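Local coordinates for secreted protein (Streptomyces lividans TK24, PDB 5LXZ) that probably works as a copper-radical oxidase of the galactose oxidase-like AA5 family, built from a Kelch propeller with an added beta-barrel domain, at residues T141-R152 against G170-Q179; A314-R325 against M348-L356. The protein carries 1 engineered substitution. All blocks are in the same frame, centred on the assembly; numbering follows the deposited sequence.

Interaction 1: residues T141-R152 against G170-Q179; sequences TFVSKDPVLVPR and GLGRIYVEAQ
Glu177 O is gripped by two residues of strand 141-144: it accepts the N-H of Val143 at 2.8 Å in a nearly straight bond (167° at the hydrogen), and the CA-H of Phe142 makes a weaker contact. The return bond, Glu177 N to Val143 O at 2.9 Å, defines an antiparallel hydrogen-bonded pair, with Ser144 and Val176 as the adjoining non-hydrogen-bonded pair. This ladder belongs to the GlxA beta barrel domain and is short, consistent with the 131° between the strand directions. Past Ser144 the backbones separate, and water 2 bridges Lys145 N and Tyr175 O instead.

On the Glu177 face, the carboxylate is divided between two tasks. Tyr175 OH donates at 2.6 Å to the anti lone pair of Glu177 OE1, which lies at the ring edge, in its plane; Asp106 N also binds this oxygen, and Lys217 NZ is hydrogen-bonded to the hydroxyl. Lys145 NZ stands 4.0 Å from Glu177 OE2, a long salt bridge, but water 3 joins the two and also donates to Ala178 O. On the opposite face, Phe142 CB packs on Val176 CG2 at 3.6 Å, beside Phe133 of strand 132-135.

Val148 CB meets Ile174 CB at 3.8 Å. In Ile174, chi1 (-169°) sets CG1 opposite the backbone N, and from there CD1 reaches Asp146 O, at 3.5 Å, and Pro147 O. Strand 148-150 is backbone-bonded to strand 125-127 and turns Val148 and Val150 onto Ile174 and the Gly170-Gly172 backbone.

The chemistry implies a brief direct ladder extended by water and apolar contacts, one carboxylate oxygen held directly, the other largely through solvent.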
loop_
_atom_site.group_PDB
_atom_site.type_symbol
_atom_site.label_atom_id
_atom_site.label_comp_id
_atom_site.label_asym_id
_atom_site.label_seq_id
_atom_site.Cartn_x
_atom_site.Cartn_y
_atom_site.Cartn_z
ATOM N N THR A 141 -29.101 2.432 -10.862
ATOM C CA THR A 141 -29.223 3.234 -12.072
ATOM C C THR A 141 -28.592 4.628 -11.913
ATOM O O THR A 141 -28.719 5.263 -10.872
ATOM C CB THR A 141 -30.703 3.345 -12.478
ATOM O OG1 THR A 141 -31.186 2.027 -12.786
ATOM C CG2 THR A 141 -30.899 4.215 -13.690
ATOM N N PHE A 142 -27.941 5.059 -12.975
ATOM C CA PHE A 142 -27.310 6.371 -13.093
ATOM C C PHE A 142 -27.662 6.963 -14.407
ATOM O O PHE A 142 -27.833 6.235 -15.392
ATOM C CB PHE A 142 -25.798 6.270 -12.909
ATOM C CG PHE A 142 -25.429 5.652 -11.591
ATOM C CD1 PHE A 142 -25.403 4.258 -11.438
ATOM C CD2 PHE A 142 -25.209 6.430 -10.473
ATOM C CE1 PHE A 142 -25.143 3.703 -10.225
ATOM C CE2 PHE A 142 -24.924 5.857 -9.247
ATOM C CZ PHE A 142 -24.916 4.500 -9.119
ATOM N N VAL A 143 -27.777 8.291 -14.428
ATOM C CA VAL A 143 -28.244 9.016 -15.600
ATOM C C VAL A 143 -27.182 9.984 -16.093
ATOM O O VAL A 143 -26.587 10.685 -15.272
ATOM C CB VAL A 143 -29.502 9.824 -15.224
ATOM C CG1 VAL A 143 -30.168 10.360 -16.478
ATOM C CG2 VAL A 143 -30.479 8.958 -14.440
ATOM N N SER A 144 -26.953 10.049 -17.399
ATOM C CA SER A 144 -26.048 11.045 -17.940
ATOM C C SER A 144 -26.697 12.444 -17.944
ATOM O O SER A 144 -27.908 12.564 -18.039
ATOM C CB SER A 144 -25.639 10.683 -19.353
ATOM O OG SER A 144 -26.791 10.656 -20.222
ATOM N N LYS A 145 -25.872 13.479 -17.833
ATOM C CA LYS A 145 -26.339 14.876 -17.866
ATOM C C LYS A 145 -26.083 15.567 -19.204
ATOM O O LYS A 145 -26.682 16.612 -19.519
ATOM C CB LYS A 145 -25.689 15.660 -16.719
ATOM C CG LYS A 145 -26.031 15.141 -15.327
ATOM C CD LYS A 145 -27.500 15.318 -14.998
ATOM C CE LYS A 145 -27.808 14.830 -13.592
ATOM N NZ LYS A 145 -29.268 14.822 -13.359
ATOM N N ASP A 146 -25.219 14.979 -19.998
ATOM C CA ASP A 146 -24.883 15.419 -21.316
ATOM C C ASP A 146 -24.912 14.248 -22.269
ATOM O O ASP A 146 -24.748 13.092 -21.871
ATOM C CB ASP A 146 -23.462 16.000 -21.356
ATOM C CG ASP A 146 -23.424 17.480 -21.046
ATOM O OD1 ASP A 146 -24.385 18.205 -21.414
ATOM O OD2 ASP A 146 -22.428 17.898 -20.430
ATOM N N PRO A 147 -25.038 14.538 -23.562
ATOM C CA PRO A 147 -24.867 13.502 -24.573
ATOM C C PRO A 147 -23.433 13.049 -24.658
ATOM O O PRO A 147 -22.507 13.790 -24.257
ATOM C CB PRO A 147 -25.299 14.197 -25.881
ATOM C CG PRO A 147 -25.021 15.622 -25.612
ATOM C CD PRO A 147 -25.327 15.856 -24.174
ATOM N N VAL A 148 -23.246 11.825 -25.147
ATOM C CA VAL A 148 -21.935 11.283 -25.392
ATOM C C VAL A 148 -21.884 10.595 -26.737
ATOM O O VAL A 148 -22.797 9.810 -27.097
ATOM C CB VAL A 148 -21.457 10.302 -24.282
ATOM C CG1 VAL A 148 -22.395 9.102 -24.129
ATOM C CG2 VAL A 148 -19.997 9.864 -24.524
ATOM N N LEU A 149 -20.798 10.884 -27.438
ATOM C CA LEU A 149 -20.480 10.316 -28.717
ATOM C C LEU A 149 -19.478 9.215 -28.488
ATOM O O LEU A 149 -18.337 9.473 -28.097
ATOM C CB LEU A 149 -19.862 11.377 -29.625
ATOM C CG LEU A 149 -19.322 10.839 -30.949
ATOM C CD1 LEU A 149 -20.513 10.364 -31.769
ATOM C CD2 LEU A 149 -18.531 11.913 -31.690
ATOM N N VAL A 150 -19.902 7.979 -28.723
ATOM C CA VAL A 150 -19.037 6.843 -28.547
ATOM C C VAL A 150 -18.579 6.432 -29.922
ATOM O O VAL A 150 -19.422 6.066 -30.750
ATOM C CB VAL A 150 -19.762 5.653 -27.880
ATOM C CG1 VAL A 150 -18.726 4.608 -27.475
ATOM C CG2 VAL A 150 -20.603 6.104 -26.703
ATOM N N PRO A 151 -17.268 6.506 -30.177
ATOM C CA PRO A 151 -16.802 6.241 -31.552
ATOM C C PRO A 151 -17.025 4.812 -31.955
ATOM O O PRO A 151 -17.213 3.913 -31.103
ATOM C CB PRO A 151 -15.294 6.523 -31.514
ATOM C CG PRO A 151 -14.988 7.040 -30.141
ATOM C CD PRO A 151 -16.163 6.817 -29.248
ATOM N N ARG A 152 -16.998 4.589 -33.265
ATOM C CA ARG A 152 -16.968 3.255 -33.816
ATOM C C ARG A 152 -15.823 2.478 -33.203
ATOM O O ARG A 152 -14.805 3.045 -32.832
ATOM C CB ARG A 152 -16.809 3.295 -35.356
ATOM C CG ARG A 152 -15.444 3.704 -35.872
ATOM C CD ARG A 152 -15.468 3.927 -37.384
ATOM N NE ARG A 152 -14.123 3.796 -37.948
ATOM C CZ ARG A 152 -13.302 4.816 -38.210
ATOM N NH1 ARG A 152 -13.689 6.062 -37.972
ATOM N NH2 ARG A 152 -12.094 4.592 -38.717
ATOM N N GLY A 170 -14.856 1.125 -29.403
ATOM C CA GLY A 170 -14.809 2.547 -29.218
ATOM C C GLY A 170 -15.175 2.843 -27.760
ATOM O O GLY A 170 -16.030 2.140 -27.174
ATOM N N LEU A 171 -14.560 3.884 -27.213
ATOM C CA LEU A 171 -14.698 4.262 -25.801
ATOM C C LEU A 171 -15.094 5.703 -25.709
ATOM O O LEU A 171 -14.447 6.575 -26.324
ATOM C CB LEU A 171 -13.386 4.025 -25.052
ATOM C CG LEU A 171 -12.808 2.608 -25.031
ATOM C CD1 LEU A 171 -11.474 2.553 -24.305
ATOM C CD2 LEU A 171 -13.762 1.596 -24.427
ATOM N N GLY A 172 -16.153 5.974 -24.970
ATOM C CA GLY A 172 -16.625 7.309 -24.714
ATOM C C GLY A 172 -16.922 7.487 -23.241
ATOM O O GLY A 172 -17.759 6.771 -22.704
ATOM N N ARG A 173 -16.273 8.448 -22.605
ATOM C CA ARG A 173 -16.519 8.744 -21.197
ATOM C C ARG A 173 -17.592 9.772 -21.000
ATOM O O ARG A 173 -17.610 10.794 -21.686
ATOM C CB ARG A 173 -15.237 9.203 -20.523
ATOM C CG ARG A 173 -14.150 8.167 -20.658
ATOM C CD ARG A 173 -12.965 8.358 -19.754
ATOM N NE ARG A 173 -12.631 9.759 -19.547
ATOM C CZ ARG A 173 -11.845 10.219 -18.572
ATOM N NH1 ARG A 173 -11.241 9.392 -17.690
ATOM N NH2 ARG A 173 -11.634 11.530 -18.501
ATOM N N ILE A 174 -18.455 9.553 -20.019
ATOM C CA ILE A 174 -19.520 10.478 -19.680
ATOM C C ILE A 174 -19.825 10.455 -18.181
ATOM O O ILE A 174 -19.902 9.380 -17.562
ATOM C CB ILE A 174 -20.761 10.178 -20.531
ATOM C CG1 ILE A 174 -21.804 11.272 -20.409
ATOM C CG2 ILE A 174 -21.365 8.812 -20.220
ATOM C CD1 ILE A 174 -21.338 12.592 -21.026
ATOM N N TYR A 175 -20.027 11.631 -17.588
ATOM C CA TYR A 175 -20.429 11.717 -16.211
ATOM C C TYR A 175 -21.867 11.209 -16.085
ATOM O O TYR A 175 -22.758 11.617 -16.858
ATOM C CB TYR A 175 -20.282 13.163 -15.679
ATOM C CG TYR A 175 -20.792 13.328 -14.287
ATOM C CD1 TYR A 175 -20.041 12.878 -13.174
ATOM C CD2 TYR A 175 -22.039 13.887 -14.031
ATOM C CE1 TYR A 175 -20.504 13.006 -11.895
ATOM C CE2 TYR A 175 -22.521 14.013 -12.729
ATOM C CZ TYR A 175 -21.759 13.575 -11.667
ATOM O OH TYR A 175 -22.224 13.664 -10.407
ATOM N N VAL A 176 -22.095 10.360 -15.098
ATOM C CA VAL A 176 -23.399 9.896 -14.732
ATOM C C VAL A 176 -23.662 10.131 -13.262
ATOM O O VAL A 176 -22.739 10.222 -12.459
ATOM C CB VAL A 176 -23.650 8.419 -15.116
ATOM C CG1 VAL A 176 -23.455 8.231 -16.601
ATOM C CG2 VAL A 176 -22.759 7.485 -14.308
ATOM N N GLU A 177 -24.931 10.268 -12.902
ATOM C CA GLU A 177 -25.325 10.584 -11.552
ATOM C C GLU A 177 -26.606 9.881 -11.166
ATOM O O GLU A 177 -27.508 9.741 -12.007
ATOM C CB GLU A 177 -25.523 12.092 -11.493
ATOM C CG GLU A 177 -25.709 12.696 -10.126
ATOM C CD GLU A 177 -25.645 14.210 -10.223
ATOM O OE1 GLU A 177 -24.536 14.756 -10.193
ATOM O OE2 GLU A 177 -26.729 14.835 -10.331
ATOM N N ALA A 178 -26.742 9.529 -9.907
ATOM C CA ALA A 178 -27.997 8.962 -9.402
ATOM C C ALA A 178 -29.114 10.006 -9.519
ATOM O O ALA A 178 -28.865 11.185 -9.439
ATOM C CB ALA A 178 -27.856 8.539 -7.964
ATOM N N GLN A 179 -30.327 9.522 -9.695
ATOM C CA GLN A 179 -31.502 10.419 -9.760
ATOM C C GLN A 179 -31.817 11.051 -8.416
ATOM O O GLN A 179 -32.251 12.212 -8.355
ATOM C CB GLN A 179 -32.697 9.627 -10.290
ATOM C CG GLN A 179 -32.450 9.103 -11.705
ATOM C CD GLN A 179 -33.380 7.980 -12.114
ATOM O OE1 GLN A 179 -34.348 8.222 -12.827
ATOM N NE2 GLN A 179 -33.083 6.746 -11.680
HETATM O O HOH W 1 -30.824 6.728 -10.126
HETATM O O HOH W 2 -23.105 13.809 -18.280
HETATM O O HOH W 3 -29.120 13.563 -10.851
#

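Interaction 2: residues A314-R325 against M348-L356; sequences ANAGYGPDDVGR and MLETANTVL. With ACT (acetate ion), chain E.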
loop_
_atom_site.group_PDB
_atom_site.type_symbol
_atom_site.label_atom_id
_atom_site.label_comp_id
_atom_site.label_asym_id
_atom_site.label_seq_id
_atom_site.Cartn_x
_atom_site.Cartn_y
_atom_site.Cartn_z
ATOM N N ALA A 314 -6.041 -7.916 1.249
ATOM C CA ALA A 314 -6.032 -6.470 1.509
ATOM C C ALA A 314 -5.721 -5.736 0.227
ATOM O O ALA A 314 -4.899 -6.210 -0.581
ATOM C CB ALA A 314 -5.003 -6.111 2.575
ATOM N N ASN A 315 -6.395 -4.621 0.003
ATOM C CA ASN A 315 -6.264 -3.891 -1.261
ATOM C C ASN A 315 -6.863 -2.511 -1.102
ATOM O O ASN A 315 -7.522 -2.260 -0.124
ATOM C CB ASN A 315 -7.010 -4.627 -2.398
ATOM C CG ASN A 315 -8.517 -4.613 -2.229
ATOM O OD1 ASN A 315 -9.180 -3.737 -2.738
ATOM N ND2 ASN A 315 -9.051 -5.543 -1.443
ATOM N N ALA A 316 -6.600 -1.638 -2.050
ATOM C CA ALA A 316 -7.064 -0.241 -2.006
ATOM C C ALA A 316 -8.316 -0.013 -2.837
ATOM O O ALA A 316 -8.781 1.133 -2.949
ATOM C CB ALA A 316 -5.951 0.711 -2.424
ATOM N N GLY A 317 -8.881 -1.077 -3.376
ATOM C CA GLY A 317 -10.143 -1.035 -4.093
ATOM C C GLY A 317 -10.024 -0.927 -5.597
ATOM O O GLY A 317 -8.958 -1.145 -6.177
ATOM N N TYR A 318 -11.155 -0.624 -6.233
ATOM C CA TYR A 318 -11.344 -0.632 -7.685
ATOM C C TYR A 318 -11.477 -2.035 -8.246
ATOM O O TYR A 318 -11.083 -3.025 -7.619
ATOM C CB TYR A 318 -10.298 0.182 -8.454
ATOM C CG TYR A 318 -10.311 1.639 -8.091
ATOM C CD1 TYR A 318 -11.252 2.486 -8.661
ATOM C CD2 TYR A 318 -9.404 2.178 -7.185
ATOM C CE1 TYR A 318 -11.299 3.824 -8.334
ATOM C CE2 TYR A 318 -9.429 3.526 -6.866
ATOM C CZ TYR A 318 -10.414 4.330 -7.431
ATOM O OH TYR A 318 -10.469 5.692 -7.109
ATOM N N GLY A 319 -12.019 -2.117 -9.440
ATOM C CA GLY A 319 -12.365 -3.373 -10.034
ATOM C C GLY A 319 -13.600 -3.987 -9.447
ATOM O O GLY A 319 -14.207 -3.466 -8.491
ATOM N N PRO A 320 -13.965 -5.134 -9.959
ATOM C CA PRO A 320 -15.222 -5.776 -9.529
ATOM C C PRO A 320 -15.125 -6.394 -8.148
ATOM O O PRO A 320 -14.004 -6.634 -7.642
ATOM C CB PRO A 320 -15.428 -6.842 -10.566
ATOM C CG PRO A 320 -14.096 -7.134 -11.076
ATOM C CD PRO A 320 -13.282 -5.880 -11.021
ATOM N N ASP A 321 -16.268 -6.716 -7.574
ATOM C CA ASP A 321 -16.295 -7.315 -6.245
ATOM C C ASP A 321 -16.128 -8.816 -6.245
ATOM O O ASP A 321 -16.136 -9.423 -5.171
ATOM C CB ASP A 321 -17.561 -6.922 -5.487
ATOM C CG ASP A 321 -18.802 -7.432 -6.122
ATOM O OD1 ASP A 321 -18.785 -8.239 -7.090
ATOM O OD2 ASP A 321 -19.866 -6.906 -5.681
ATOM N N ASP A 322 -15.933 -9.420 -7.389
ATOM C CA ASP A 322 -15.984 -10.886 -7.507
ATOM C C ASP A 322 -14.841 -11.498 -8.305
ATOM O O ASP A 322 -14.898 -12.650 -8.719
ATOM C CB ASP A 322 -17.337 -11.291 -8.092
ATOM C CG ASP A 322 -17.533 -10.860 -9.532
ATOM O OD1 ASP A 322 -16.770 -10.058 -10.129
ATOM O OD2 ASP A 322 -18.531 -11.341 -10.115
ATOM N N VAL A 323 -13.784 -10.709 -8.487
ATOM C CA VAL A 323 -12.579 -11.185 -9.113
ATOM C C VAL A 323 -11.462 -10.641 -8.242
ATOM O O VAL A 323 -11.357 -9.430 -8.033
ATOM C CB VAL A 323 -12.385 -10.638 -10.540
ATOM C CG1 VAL A 323 -11.088 -11.135 -11.125
ATOM C CG2 VAL A 323 -13.586 -11.026 -11.407
ATOM N N GLY A 324 -10.585 -11.521 -7.792
ATOM C CA GLY A 324 -9.405 -11.090 -7.078
ATOM C C GLY A 324 -9.641 -10.541 -5.696
ATOM O O GLY A 324 -8.872 -9.721 -5.209
ATOM N N ARG A 325 -10.746 -10.938 -5.078
ATOM C CA ARG A 325 -11.101 -10.454 -3.797
ATOM C C ARG A 325 -10.902 -11.497 -2.721
ATOM O O ARG A 325 -11.099 -11.201 -1.542
ATOM C CB ARG A 325 -12.559 -9.954 -3.789
ATOM C CG ARG A 325 -12.775 -8.830 -4.738
ATOM C CD ARG A 325 -12.357 -7.545 -4.140
ATOM N NE ARG A 325 -12.733 -6.421 -4.996
ATOM C CZ ARG A 325 -12.725 -5.153 -4.591
ATOM N NH1 ARG A 325 -12.498 -4.873 -3.334
ATOM N NH2 ARG A 325 -13.049 -4.181 -5.448
ATOM N N MET A 348 -14.623 -6.640 4.252
ATOM C CA MET A 348 -13.961 -5.452 4.843
ATOM C C MET A 348 -12.470 -5.606 4.709
ATOM O O MET A 348 -11.751 -5.511 5.709
ATOM C CB MET A 348 -14.348 -5.247 6.296
ATOM C CG MET A 348 -15.843 -5.201 6.470
ATOM S SD MET A 348 -16.224 -4.794 8.201
ATOM C CE MET A 348 -17.775 -5.630 8.442
ATOM N N LEU A 349 -12.011 -5.866 3.477
ATOM C CA LEU A 349 -10.581 -5.999 3.223
ATOM C C LEU A 349 -9.983 -4.782 2.545
ATOM O O LEU A 349 -8.747 -4.618 2.585
ATOM C CB LEU A 349 -10.347 -7.231 2.364
ATOM C CG LEU A 349 -10.556 -8.551 3.106
ATOM C CD1 LEU A 349 -10.521 -9.727 2.113
ATOM C CD2 LEU A 349 -9.464 -8.710 4.153
ATOM N N GLU A 350 -10.784 -3.894 1.974
ATOM C CA GLU A 350 -10.229 -2.654 1.456
ATOM C C GLU A 350 -9.698 -1.814 2.588
ATOM O O GLU A 350 -10.360 -1.641 3.616
ATOM C CB GLU A 350 -11.292 -1.856 0.696
ATOM C CG GLU A 350 -11.656 -2.513 -0.646
ATOM C CD GLU A 350 -12.481 -1.643 -1.592
ATOM O OE1 GLU A 350 -12.633 -0.415 -1.343
ATOM O OE2 GLU A 350 -12.961 -2.203 -2.616
ATOM N N THR A 351 -8.494 -1.262 2.434
ATOM C CA THR A 351 -7.883 -0.379 3.440
ATOM C C THR A 351 -7.431 -1.118 4.712
ATOM O O THR A 351 -7.134 -0.476 5.719
ATOM C CB THR A 351 -8.715 0.898 3.733
ATOM O OG1 THR A 351 -9.803 0.637 4.653
ATOM C CG2 THR A 351 -9.235 1.499 2.468
ATOM N N ALA A 352 -7.375 -2.444 4.685
ATOM C CA ALA A 352 -6.770 -3.229 5.732
ATOM C C ALA A 352 -5.252 -3.222 5.597
ATOM O O ALA A 352 -4.734 -3.048 4.485
ATOM C CB ALA A 352 -7.266 -4.646 5.648
ATOM N N ASN A 353 -4.543 -3.435 6.687
ATOM C CA ASN A 353 -3.113 -3.609 6.621
ATOM C C ASN A 353 -2.804 -5.091 6.640
ATOM O O ASN A 353 -3.618 -5.921 7.097
ATOM C CB ASN A 353 -2.412 -2.799 7.727
ATOM C CG ASN A 353 -1.057 -2.301 7.303
ATOM O OD1 ASN A 353 -0.299 -3.063 6.667
ATOM N ND2 ASN A 353 -0.739 -1.069 7.564
ATOM N N THR A 354 -1.599 -5.447 6.187
ATOM C CA THR A 354 -1.117 -6.808 6.164
ATOM C C THR A 354 0.323 -6.793 6.628
ATOM O O THR A 354 1.100 -5.963 6.136
ATOM C CB THR A 354 -1.113 -7.396 4.754
ATOM O OG1 THR A 354 -2.393 -7.206 4.136
ATOM C CG2 THR A 354 -0.775 -8.861 4.788
ATOM N N VAL A 355 0.670 -7.735 7.492
ATOM C CA VAL A 355 2.045 -7.895 7.981
ATOM C C VAL A 355 2.424 -9.343 7.942
ATOM O O VAL A 355 1.638 -10.201 8.383
ATOM C CB VAL A 355 2.167 -7.375 9.446
ATOM C CG1 VAL A 355 3.548 -7.575 9.988
ATOM C CG2 VAL A 355 1.852 -5.893 9.509
ATOM N N LEU A 356 3.641 -9.601 7.461
ATOM C CA LEU A 356 4.300 -10.896 7.634
ATOM C C LEU A 356 4.889 -10.858 9.040
ATOM O O LEU A 356 5.801 -10.072 9.294
ATOM C CB LEU A 356 5.342 -11.121 6.559
ATOM C CG LEU A 356 6.233 -12.346 6.705
ATOM C CD1 LEU A 356 5.465 -13.616 6.967
ATOM C CD2 LEU A 356 7.054 -12.474 5.448
HETATM C C ACT E . -11.916 -15.087 -8.157
HETATM O O ACT E . -11.157 -14.578 -8.994
HETATM O OXT ACT E . -11.819 -14.779 -6.952
HETATM C CH3 ACT E . -12.950 -16.072 -8.628
HETATM O O HOH W 4 -5.320 -2.274 1.923
HETATM O O HOH W 5 -13.649 -0.992 -4.783
#
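Arg325 and Glu350 form the salt bridge of this contact between neighbouring blades of the Kelch beta-propeller: the loop 314-325 belongs to the blade running from strand 301-303 to strand 337-339, and the type II turn Leu349-Ala352 leads into the blade that starts with strand 353-356. Arg325 NH1 donates to the anti lone pair of Glu350 OE2 at 2.8 Å. The acceptor lies 7° from the guanidinium plane, and the two flat groups are nearly coplanar. Water 5 gives the same oxygen a second bond of 2.6 Å, while Gly317 CA lies against it at 3.4 Å.

Backbone atoms join the loops alongside. Thr351 N reaches Asn315 O at 2.9 Å, almost in line with the carbonyl (165°), and Asn315 N adds a weak bond to Leu349 O. Asn315 OD1 touches Glu350 CG, its amide steeply inclined to the carboxylate, while ND2 is hydrogen-bonded to Gly313 O.

A second shell sets these groups. The Arg325 chain bends at chi2 (-82°), which brings the guanidinium back to its own loop, where NE binds Pro320 O edge-on at 2.9 Å. Glu350 OE1 is bound by Gly374 N, so both oxygens of this buried acid have partners, which would probably stabilise its charged form. On the strand side of the turn, Ala314 CB sits 3.2 Å from Thr354 OG1, the hydroxyl that is hydrogen-bonded to Ser312 OG.

How the interactions relate
The two contacts come in series along the chain: interaction 1 is complete by Gln179, well before interaction 2 opens at Ala314. Their centres lie 28 Å apart and their nearest atoms about 11 Å, so they do not touch, and they share no sheet. Interaction 1 ties strands 141-144 and 164-177 within the barrel domain, about 32 Å from the centre of the chain and partly buried. Interaction 2 joins consecutive four-stranded blades about 10 Å from that centre and is buried. The copper on the barrel side, about 11 Å from the Arg173 side chain, and the one on the propeller side, about 7 Å from that of Ala316, are separate ions.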